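Local coordinates for protein serpin (Taeniopygia guttata, PDB 5HGC) that binds cortisol and belongs to the serpin family, whose members are mostly serine protease inhibitors, an activity it may or may not share, at residues 183-188 and 325-330; 207-212 and 268-273; 353-358 and 371-376. All coordinates share one frame; numbering follows the deposited sequence.

Contact 1: 183-188 and 325-330; sequences FEAEHT and VDEKGT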
loop_
_atom_site.group_PDB
_atom_site.type_symbol
_atom_site.label_atom_id
_atom_site.label_comp_id
_atom_site.label_asym_id
_atom_site.label_seq_id
_atom_site.Cartn_x
_atom_site.Cartn_y
_atom_site.Cartn_z
ATOM N N PHE A 183 -19.344 -7.408 -10.696
ATOM C CA PHE A 183 -19.352 -7.551 -12.151
ATOM C C PHE A 183 -20.061 -8.884 -12.449
ATOM O O PHE A 183 -19.978 -9.801 -11.632
ATOM C CB PHE A 183 -17.927 -7.528 -12.696
ATOM C CG PHE A 183 -17.193 -6.223 -12.459
ATOM C CD1 PHE A 183 -16.641 -5.913 -11.198
ATOM C CD2 PHE A 183 -17.021 -5.305 -13.517
ATOM C CE1 PHE A 183 -15.947 -4.724 -10.999
ATOM C CE2 PHE A 183 -16.325 -4.109 -13.322
ATOM C CZ PHE A 183 -15.785 -3.816 -12.065
ATOM N N GLU A 184 -20.805 -8.988 -13.559
ATOM C CA GLU A 184 -21.492 -10.262 -13.886
ATOM C C GLU A 184 -20.482 -11.143 -14.609
ATOM O O GLU A 184 -19.976 -10.770 -15.687
ATOM C CB GLU A 184 -22.745 -10.018 -14.733
ATOM N N ALA A 185 -20.156 -12.285 -14.014
ATOM C CA ALA A 185 -19.095 -13.143 -14.589
ATOM C C ALA A 185 -19.433 -13.727 -15.958
ATOM O O ALA A 185 -18.526 -13.925 -16.756
ATOM C CB ALA A 185 -18.625 -14.230 -13.626
ATOM N N GLU A 186 -20.722 -13.966 -16.246
ATOM C CA GLU A 186 -21.158 -14.428 -17.595
ATOM C C GLU A 186 -20.539 -13.533 -18.664
ATOM O O GLU A 186 -20.139 -14.042 -19.693
ATOM C CB GLU A 186 -22.696 -14.487 -17.751
ATOM N N HIS A 187 -20.384 -12.224 -18.381
ATOM C CA HIS A 187 -19.899 -11.227 -19.385
ATOM C C HIS A 187 -18.430 -10.850 -19.424
ATOM O O HIS A 187 -18.045 -9.996 -20.221
ATOM C CB HIS A 187 -20.748 -9.957 -19.360
ATOM C CG HIS A 187 -22.177 -10.204 -19.702
ATOM N ND1 HIS A 187 -23.202 -9.980 -18.806
ATOM C CD2 HIS A 187 -22.746 -10.719 -20.818
ATOM C CE1 HIS A 187 -24.347 -10.322 -19.367
ATOM N NE2 HIS A 187 -24.097 -10.778 -20.584
ATOM N N THR A 188 -17.596 -11.491 -18.606
ATOM C CA THR A 188 -16.147 -11.298 -18.713
ATOM C C THR A 188 -15.684 -11.998 -20.000
ATOM O O THR A 188 -16.065 -13.152 -20.207
ATOM C CB THR A 188 -15.428 -11.854 -17.467
ATOM O OG1 THR A 188 -15.844 -11.107 -16.323
ATOM C CG2 THR A 188 -13.897 -11.744 -17.596
ATOM N N VAL A 325 -7.954 -8.916 -8.076
ATOM C CA VAL A 325 -9.173 -8.270 -8.547
ATOM C C VAL A 325 -9.925 -9.214 -9.450
ATOM O O VAL A 325 -9.382 -9.714 -10.479
ATOM C CB VAL A 325 -8.823 -7.001 -9.346
ATOM C CG1 VAL A 325 -10.087 -6.343 -9.937
ATOM C CG2 VAL A 325 -8.042 -6.041 -8.457
ATOM N N ASP A 326 -11.182 -9.443 -9.092
ATOM C CA ASP A 326 -12.053 -10.199 -9.954
ATOM C C ASP A 326 -13.536 -9.769 -9.822
ATOM O O ASP A 326 -13.803 -8.726 -9.211
ATOM C CB ASP A 326 -11.774 -11.716 -9.800
ATOM C CG ASP A 326 -12.390 -12.350 -8.530
ATOM O OD1 ASP A 326 -13.221 -11.750 -7.793
ATOM O OD2 ASP A 326 -12.012 -13.515 -8.285
ATOM N N GLU A 327 -14.481 -10.546 -10.388
ATOM C CA GLU A 327 -15.906 -10.155 -10.498
ATOM C C GLU A 327 -16.659 -10.107 -9.196
ATOM O O GLU A 327 -17.664 -9.422 -9.121
ATOM C CB GLU A 327 -16.687 -11.049 -11.468
ATOM C CG GLU A 327 -16.196 -11.056 -12.904
ATOM C CD GLU A 327 -15.137 -12.112 -13.134
ATOM O OE1 GLU A 327 -14.778 -12.425 -14.306
ATOM O OE2 GLU A 327 -14.641 -12.651 -12.125
ATOM N N LYS A 328 -16.194 -10.810 -8.171
ATOM C CA LYS A 328 -17.013 -11.071 -6.945
ATOM C C LYS A 328 -17.150 -9.840 -6.062
ATOM O O LYS A 328 -16.199 -9.127 -5.934
ATOM C CB LYS A 328 -16.409 -12.243 -6.174
ATOM C CG LYS A 328 -16.057 -13.383 -7.117
ATOM C CD LYS A 328 -15.728 -14.652 -6.360
ATOM C CE LYS A 328 -15.113 -15.692 -7.298
ATOM N NZ LYS A 328 -15.248 -17.031 -6.657
ATOM N N GLY A 329 -18.260 -9.592 -5.383
ATOM C CA GLY A 329 -19.292 -10.556 -5.046
ATOM C C GLY A 329 -20.236 -9.780 -4.175
ATOM O O GLY A 329 -19.959 -8.638 -3.874
ATOM N N THR A 330 -21.335 -10.400 -3.766
ATOM C CA THR A 330 -22.563 -9.698 -3.317
ATOM C C THR A 330 -22.378 -8.750 -2.124
ATOM O O THR A 330 -22.713 -7.571 -2.214
ATOM C CB THR A 330 -23.730 -10.718 -3.107
ATOM O OG1 THR A 330 -24.990 -10.052 -3.248
ATOM C CG2 THR A 330 -23.643 -11.514 -1.734
#
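Two polar contacts and a patch of alkyl packing, all converging on Glu327, join the segments. The short hydrogen bond runs from Thr188 OG1 to Glu327 OE1, 2.6 Å, and the hydroxyl meets the carboxylate oxygen on its anti lone pair, the side away from OE2. A bend at chi2 of Glu327 (89°) swings the carboxylate round to Thr188, whose side chain comes from the opposite direction. The backbone adds a weak, bent bond from Phe183 N to Glu327 O at 3.1 Å.

These residues illustrate how a serpin starts its reactive-centre loop: 325-330 leaves the end of strand 316-325 and leads into the proximal hinge, and 183-188 belongs to the loop leading into strand 189-194, beside the breach of the central sheet. Just before the hinge, an Asx turn forms, Lys328 N giving its hydrogen to Asp326 OD1, which it reaches from above the carboxylate plane, while OD2 makes a salt bridge to Lys176.

Apolar contact fills the space between the polar ones. Phe183 CB lies 3.9 Å from Glu327 CB, and Ala185 CB touches Glu327 CG at 4.1 Å. The Phe183 ring itself meets Trp179 edge-to-face.

Contact 2: 207-212 and 268-273; sequences YQMGRF and FMNLYF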
loop_
_atom_site.group_PDB
_atom_site.type_symbol
_atom_site.label_atom_id
_atom_site.label_comp_id
_atom_site.label_asym_id
_atom_site.label_seq_id
_atom_site.Cartn_x
_atom_site.Cartn_y
_atom_site.Cartn_z
ATOM N N TYR A 207 -17.074 -6.658 -17.021
ATOM C CA TYR A 207 -18.096 -5.768 -17.543
ATOM C C TYR A 207 -19.213 -5.652 -16.563
ATOM O O TYR A 207 -19.695 -6.649 -15.972
ATOM C CB TYR A 207 -18.690 -6.264 -18.890
ATOM C CG TYR A 207 -19.890 -5.435 -19.304
ATOM C CD1 TYR A 207 -19.713 -4.154 -19.851
ATOM C CD2 TYR A 207 -21.227 -5.900 -19.093
ATOM C CE1 TYR A 207 -20.786 -3.363 -20.208
ATOM C CE2 TYR A 207 -22.331 -5.105 -19.444
ATOM C CZ TYR A 207 -22.101 -3.825 -20.004
ATOM O OH TYR A 207 -23.158 -2.964 -20.308
ATOM N N GLN A 208 -19.690 -4.428 -16.455
ATOM C CA GLN A 208 -20.844 -4.138 -15.645
ATOM C C GLN A 208 -21.510 -2.855 -16.164
ATOM O O GLN A 208 -20.839 -1.914 -16.625
ATOM C CB GLN A 208 -20.334 -3.959 -14.231
ATOM C CG GLN A 208 -21.364 -4.047 -13.159
ATOM C CD GLN A 208 -20.856 -3.490 -11.850
ATOM O OE1 GLN A 208 -21.668 -2.983 -11.085
ATOM N NE2 GLN A 208 -19.517 -3.558 -11.580
ATOM N N MET A 209 -22.829 -2.805 -16.085
ATOM C CA MET A 209 -23.571 -1.579 -16.438
ATOM C C MET A 209 -24.295 -1.030 -15.212
ATOM O O MET A 209 -24.963 -1.781 -14.537
ATOM C CB MET A 209 -24.552 -1.910 -17.549
ATOM C CG MET A 209 -25.264 -0.702 -18.147
ATOM S SD MET A 209 -26.459 -1.068 -19.461
ATOM C CE MET A 209 -27.672 -2.113 -18.602
ATOM N N GLY A 210 -24.157 0.254 -14.887
ATOM C CA GLY A 210 -24.829 0.766 -13.706
ATOM C C GLY A 210 -24.301 2.110 -13.320
ATOM O O GLY A 210 -23.509 2.655 -14.046
ATOM N N ARG A 211 -24.770 2.662 -12.201
ATOM C CA ARG A 211 -24.367 3.993 -11.750
ATOM C C ARG A 211 -23.087 3.935 -10.887
ATOM O O ARG A 211 -23.083 3.287 -9.841
ATOM C CB ARG A 211 -25.502 4.680 -10.978
ATOM C CG ARG A 211 -26.722 4.995 -11.824
ATOM C CD ARG A 211 -27.952 5.370 -11.017
ATOM N NE ARG A 211 -27.721 6.659 -10.407
ATOM C CZ ARG A 211 -27.754 6.895 -9.091
ATOM N NH1 ARG A 211 -28.065 5.909 -8.234
ATOM N NH2 ARG A 211 -27.507 8.139 -8.632
ATOM N N PHE A 212 -22.013 4.598 -11.324
ATOM C CA PHE A 212 -20.779 4.641 -10.572
ATOM C C PHE A 212 -20.288 6.061 -10.363
ATOM O O PHE A 212 -20.511 6.937 -11.221
ATOM C CB PHE A 212 -19.729 3.851 -11.315
ATOM C CG PHE A 212 -20.165 2.469 -11.668
ATOM C CD1 PHE A 212 -20.369 1.501 -10.675
ATOM C CD2 PHE A 212 -20.374 2.122 -12.991
ATOM C CE1 PHE A 212 -20.791 0.212 -11.021
ATOM C CE2 PHE A 212 -20.762 0.827 -13.350
ATOM C CZ PHE A 212 -20.996 -0.128 -12.366
ATOM N N PHE A 268 -24.663 6.774 -14.759
ATOM C CA PHE A 268 -24.933 5.473 -15.370
ATOM C C PHE A 268 -24.022 5.258 -16.610
ATOM O O PHE A 268 -23.818 6.175 -17.439
ATOM C CB PHE A 268 -26.391 5.390 -15.725
ATOM C CG PHE A 268 -26.825 4.047 -16.191
ATOM C CD1 PHE A 268 -27.298 3.098 -15.266
ATOM C CD2 PHE A 268 -26.779 3.721 -17.547
ATOM C CE1 PHE A 268 -27.732 1.829 -15.704
ATOM C CE2 PHE A 268 -27.185 2.482 -17.997
ATOM C CZ PHE A 268 -27.661 1.518 -17.081
ATOM N N MET A 269 -23.426 4.065 -16.701
ATOM C CA MET A 269 -22.370 3.782 -17.688
ATOM C C MET A 269 -22.116 2.316 -17.920
ATOM O O MET A 269 -22.503 1.443 -17.101
ATOM C CB MET A 269 -21.045 4.444 -17.297
ATOM C CG MET A 269 -20.417 3.899 -16.032
ATOM S SD MET A 269 -18.862 4.680 -15.545
ATOM C CE MET A 269 -19.478 6.168 -14.778
ATOM N N ASN A 270 -21.414 2.070 -19.014
ATOM C CA ASN A 270 -20.851 0.780 -19.296
ATOM C C ASN A 270 -19.425 0.818 -18.835
ATOM O O ASN A 270 -18.659 1.732 -19.248
ATOM C CB ASN A 270 -20.909 0.543 -20.783
ATOM C CG ASN A 270 -22.335 0.431 -21.244
ATOM O OD1 ASN A 270 -23.080 -0.417 -20.744
ATOM N ND2 ASN A 270 -22.760 1.352 -22.097
ATOM N N LEU A 271 -19.095 -0.131 -17.951
ATOM C CA LEU A 271 -17.784 -0.167 -17.293
ATOM C C LEU A 271 -17.103 -1.459 -17.653
ATOM O O LEU A 271 -17.686 -2.557 -17.488
ATOM C CB LEU A 271 -17.862 0.025 -15.772
ATOM C CG LEU A 271 -16.510 0.176 -15.053
ATOM C CD1 LEU A 271 -15.641 1.358 -15.500
ATOM C CD2 LEU A 271 -16.767 0.221 -13.540
ATOM N N TYR A 272 -15.893 -1.291 -18.183
ATOM C CA TYR A 272 -15.038 -2.371 -18.533
ATOM C C TYR A 272 -13.778 -2.228 -17.707
ATOM O O TYR A 272 -13.100 -1.185 -17.728
ATOM C CB TYR A 272 -14.712 -2.349 -20.024
ATOM C CG TYR A 272 -15.864 -2.744 -20.903
ATOM C CD1 TYR A 272 -16.089 -4.088 -21.234
ATOM C CD2 TYR A 272 -16.726 -1.777 -21.421
ATOM C CE1 TYR A 272 -17.152 -4.458 -22.043
ATOM C CE2 TYR A 272 -17.782 -2.134 -22.229
ATOM C CZ TYR A 272 -17.989 -3.472 -22.536
ATOM O OH TYR A 272 -19.068 -3.814 -23.307
ATOM N N PHE A 273 -13.465 -3.281 -16.969
ATOM C CA PHE A 273 -12.340 -3.240 -16.036
ATOM C C PHE A 273 -11.666 -4.583 -15.967
ATOM O O PHE A 273 -12.348 -5.566 -15.859
ATOM C CB PHE A 273 -12.770 -2.778 -14.647
ATOM C CG PHE A 273 -11.613 -2.447 -13.769
ATOM C CD1 PHE A 273 -10.839 -1.328 -14.027
ATOM C CD2 PHE A 273 -11.253 -3.291 -12.723
ATOM C CE1 PHE A 273 -9.744 -1.010 -13.245
ATOM C CE2 PHE A 273 -10.139 -2.999 -11.920
ATOM C CZ PHE A 273 -9.380 -1.849 -12.182
#
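Phe268 opens the pairing against Met209, Gly210 and Arg211, where strand 265-283 bridges two strands of the serpin beta architecture: it runs antiparallel first to 211-217 of sheet B and then to 200-209 of sheet C, the chain turning its corner at Gly210. The Phe268 ring lies with one face over Gly210 N, while Met209 CG comes to 3.4 Å from CZ and Met209 SD makes an oblique Met-aromatic contact. Arg211 CG reaches the ring edge. At the backbone angles of Gly210 a side chain would jam against the preceding carbonyl oxygen.

Met269 follows, exchanging two backbone hydrogen bonds with Gly210. Its CG stands between the backbone N and the carbonyl carbon (chi1 66°), which carries it to the edge of the Phe212 ring, 3.5 Å from CD2, with SD beside the same edge.

Asn270 turns back to the face of Tyr207 and Met209. Its OD1 accepts the Tyr207 hydroxyl at 2.6 Å (OH to OD1), the donor tilted 31° from the carbonyl plane, and also touches Met209 CG; ND2 has a weak bond to Thr348 OG1.

Leu271 forms a hydrogen-bonded pair with Gln208, its N lying 2.8 Å from Gln208 O. On the buried side, Leu271 CD2 makes a CH-pi contact over one face of Phe212, whose opposite face is met, toward the rim, by Gly210 C.

Tyr272, in cation-pi contact with Arg191, finally crosses Tyr207. Their planes are inclined at 46°, and Tyr207 CD1 sits over the Tyr272 ring toward its rim, 3.3 Å from CZ.

Contact 3: 353-358 and 371-376; sequences HPFLML and GKIVNP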
loop_
_atom_site.group_PDB
_atom_site.type_symbol
_atom_site.label_atom_id
_atom_site.label_comp_id
_atom_site.label_asym_id
_atom_site.label_seq_id
_atom_site.Cartn_x
_atom_site.Cartn_y
_atom_site.Cartn_z
ATOM N N HIS A 353 -6.044 0.654 -21.257
ATOM C CA HIS A 353 -4.686 1.091 -21.382
ATOM C C HIS A 353 -4.164 1.437 -19.934
ATOM O O HIS A 353 -4.927 1.292 -18.961
ATOM C CB HIS A 353 -4.579 2.169 -22.462
ATOM C CG HIS A 353 -5.312 3.421 -22.151
ATOM N ND1 HIS A 353 -6.624 3.621 -22.524
ATOM C CD2 HIS A 353 -4.927 4.542 -21.486
ATOM C CE1 HIS A 353 -7.019 4.817 -22.112
ATOM N NE2 HIS A 353 -6.009 5.400 -21.480
ATOM N N PRO A 354 -2.883 1.818 -19.762
ATOM C CA PRO A 354 -2.420 1.910 -18.374
ATOM C C PRO A 354 -3.199 2.896 -17.497
ATOM O O PRO A 354 -3.604 3.974 -17.966
ATOM C CB PRO A 354 -0.960 2.380 -18.528
ATOM C CG PRO A 354 -0.566 1.869 -19.866
ATOM C CD PRO A 354 -1.795 2.159 -20.689
ATOM N N PHE A 355 -3.372 2.505 -16.226
ATOM C CA PHE A 355 -4.199 3.225 -15.244
ATOM C C PHE A 355 -3.662 3.081 -13.822
ATOM O O PHE A 355 -2.908 2.161 -13.543
ATOM C CB PHE A 355 -5.611 2.666 -15.303
ATOM C CG PHE A 355 -5.711 1.207 -14.920
ATOM C CD1 PHE A 355 -5.485 0.195 -15.874
ATOM C CD2 PHE A 355 -6.093 0.839 -13.592
ATOM C CE1 PHE A 355 -5.571 -1.139 -15.526
ATOM C CE2 PHE A 355 -6.246 -0.504 -13.264
ATOM C CZ PHE A 355 -5.977 -1.492 -14.226
ATOM N N LEU A 356 -4.073 3.967 -12.932
ATOM C CA LEU A 356 -3.820 3.825 -11.529
ATOM C C LEU A 356 -4.990 3.162 -10.840
ATOM O O LEU A 356 -6.169 3.369 -11.233
ATOM C CB LEU A 356 -3.589 5.178 -10.886
ATOM C CG LEU A 356 -2.557 6.088 -11.543
ATOM C CD1 LEU A 356 -2.302 7.276 -10.631
ATOM C CD2 LEU A 356 -1.266 5.343 -11.810
ATOM N N MET A 357 -4.666 2.344 -9.822
ATOM C CA MET A 357 -5.671 1.868 -8.878
ATOM C C MET A 357 -5.274 2.275 -7.425
ATOM O O MET A 357 -4.175 1.899 -6.918
ATOM C CB MET A 357 -5.883 0.389 -9.027
ATOM C CG MET A 357 -6.929 -0.090 -8.055
ATOM S SD MET A 357 -7.328 -1.777 -8.515
ATOM C CE MET A 357 -8.832 -2.176 -7.610
ATOM N N LEU A 358 -6.124 3.083 -6.776
ATOM C CA LEU A 358 -5.794 3.584 -5.441
ATOM C C LEU A 358 -6.865 3.083 -4.476
ATOM O O LEU A 358 -8.069 3.330 -4.680
ATOM C CB LEU A 358 -5.681 5.105 -5.396
ATOM C CG LEU A 358 -5.013 5.766 -6.607
ATOM C CD1 LEU A 358 -5.162 7.270 -6.506
ATOM C CD2 LEU A 358 -3.547 5.374 -6.726
ATOM N N GLY A 371 -1.390 1.490 -6.963
ATOM C CA GLY A 371 -1.042 0.638 -8.079
ATOM C C GLY A 371 -0.926 1.527 -9.292
ATOM O O GLY A 371 -1.717 2.451 -9.484
ATOM N N LYS A 372 0.082 1.271 -10.106
ATOM C CA LYS A 372 0.160 1.831 -11.418
ATOM C C LYS A 372 0.241 0.564 -12.224
ATOM O O LYS A 372 1.207 -0.184 -12.090
ATOM C CB LYS A 372 1.430 2.701 -11.561
ATOM C CG LYS A 372 1.640 3.088 -12.992
ATOM C CD LYS A 372 2.881 3.870 -13.191
ATOM C CE LYS A 372 3.163 3.952 -14.693
ATOM N NZ LYS A 372 4.325 4.864 -14.907
ATOM N N ILE A 373 -0.810 0.272 -12.982
ATOM C CA ILE A 373 -0.905 -0.957 -13.755
ATOM C C ILE A 373 -0.630 -0.572 -15.199
ATOM O O ILE A 373 -1.482 0.040 -15.833
ATOM C CB ILE A 373 -2.300 -1.624 -13.636
ATOM C CG1 ILE A 373 -2.618 -2.064 -12.179
ATOM C CG2 ILE A 373 -2.349 -2.910 -14.456
ATOM C CD1 ILE A 373 -2.556 -1.033 -11.079
ATOM N N VAL A 374 0.573 -0.862 -15.691
ATOM C CA VAL A 374 0.876 -0.702 -17.114
ATOM C C VAL A 374 0.621 -2.026 -17.859
ATOM O O VAL A 374 0.323 -2.029 -19.041
ATOM C CB VAL A 374 2.279 -0.055 -17.394
ATOM C CG1 VAL A 374 2.752 0.782 -16.213
ATOM C CG2 VAL A 374 3.353 -1.068 -17.692
ATOM N N ASN A 375 0.703 -3.154 -17.171
ATOM C CA ASN A 375 0.469 -4.421 -17.836
ATOM C C ASN A 375 -0.149 -5.430 -16.870
ATOM O O ASN A 375 0.542 -6.039 -16.089
ATOM C CB ASN A 375 1.770 -4.901 -18.470
ATOM C CG ASN A 375 1.635 -6.197 -19.258
ATOM O OD1 ASN A 375 0.674 -7.000 -19.141
ATOM N ND2 ASN A 375 2.654 -6.434 -20.045
ATOM N N PRO A 376 -1.475 -5.628 -16.953
ATOM C CA PRO A 376 -2.127 -6.493 -16.000
ATOM C C PRO A 376 -1.874 -8.000 -16.240
ATOM O O PRO A 376 -2.464 -8.831 -15.536
ATOM C CB PRO A 376 -3.613 -6.137 -16.193
ATOM C CG PRO A 376 -3.745 -5.736 -17.626
ATOM C CD PRO A 376 -2.426 -5.109 -17.973
#
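Phe355 and Ile373 form the apolar centre, the branched carbon of the isoleucine lying over one face of the ring: Ile373 CB is 3.7 Å from Phe355 CZ and displaced toward the rim. CG of Phe355 stands between its backbone N and carbonyl carbon (chi1 63°), which brings the ring over Ile373, within reach of CG1 and CG2 too. Ile373 CD1 continues along the strands to Met357 CB, 4.2 Å away, and passes where a side chain on Gly371 would clash with it. Phe355 also meets Phe351 edge-to-face and the ring of Phe273. With Phe355 replaced by an alanine, the ring face over Ile373 CB and CG2 would be lost, which is likely to open a gap beside Phe273 and Phe351.

On the other face of the hairpin, Leu356 CD2 packs against Lys372 CB at 3.8 Å. Beyond the last pair of the strands, Pro354 CB rests on Val374.

Further out, the backbones are joined by four hydrogen bonds in two reciprocal pairs. Ile373 N gives a nearly linear bond to Phe355 O (2.9 Å), and Gly371 N a shorter one to Met357 O (2.8 Å); Phe355 N and Met357 N return them. At the polar edge, the extended chain of Lys372 takes its ammonium group to a salt bridge with Glu249, while Asn34 OD1 accepts from both Val374 N and Asn375 N where the strand ends. The whole is an antiparallel beta hairpin of serpin sheet B, strands 355-361 and 366-373, which farther along supplies Phe360 and Asn365 to the cortisol pocket.

Overall arrangement
The three contacts show chemistry following position in the serpin fold. Contact 3 is buried and contact 2 partly so; contact 1 lies at the surface. Both 2 and 3 rest on antiparallel backbone pairing with aromatic and aliphatic packing, but contact 2 also carries a phenol-amide bond on its outer side, whereas the polar ends of contact 3 look to partners outside it. Contact 1 joins loops and centres on one residue, Glu327, through its carboxylate, its alkyl chain and its backbone. The sites adjoin: Phe273 in contact 2 touches Phe355 in contact 3, Phe183 in contact 1 packs on Gln208, and Val325 of the same contact reaches both Phe273 and Met357.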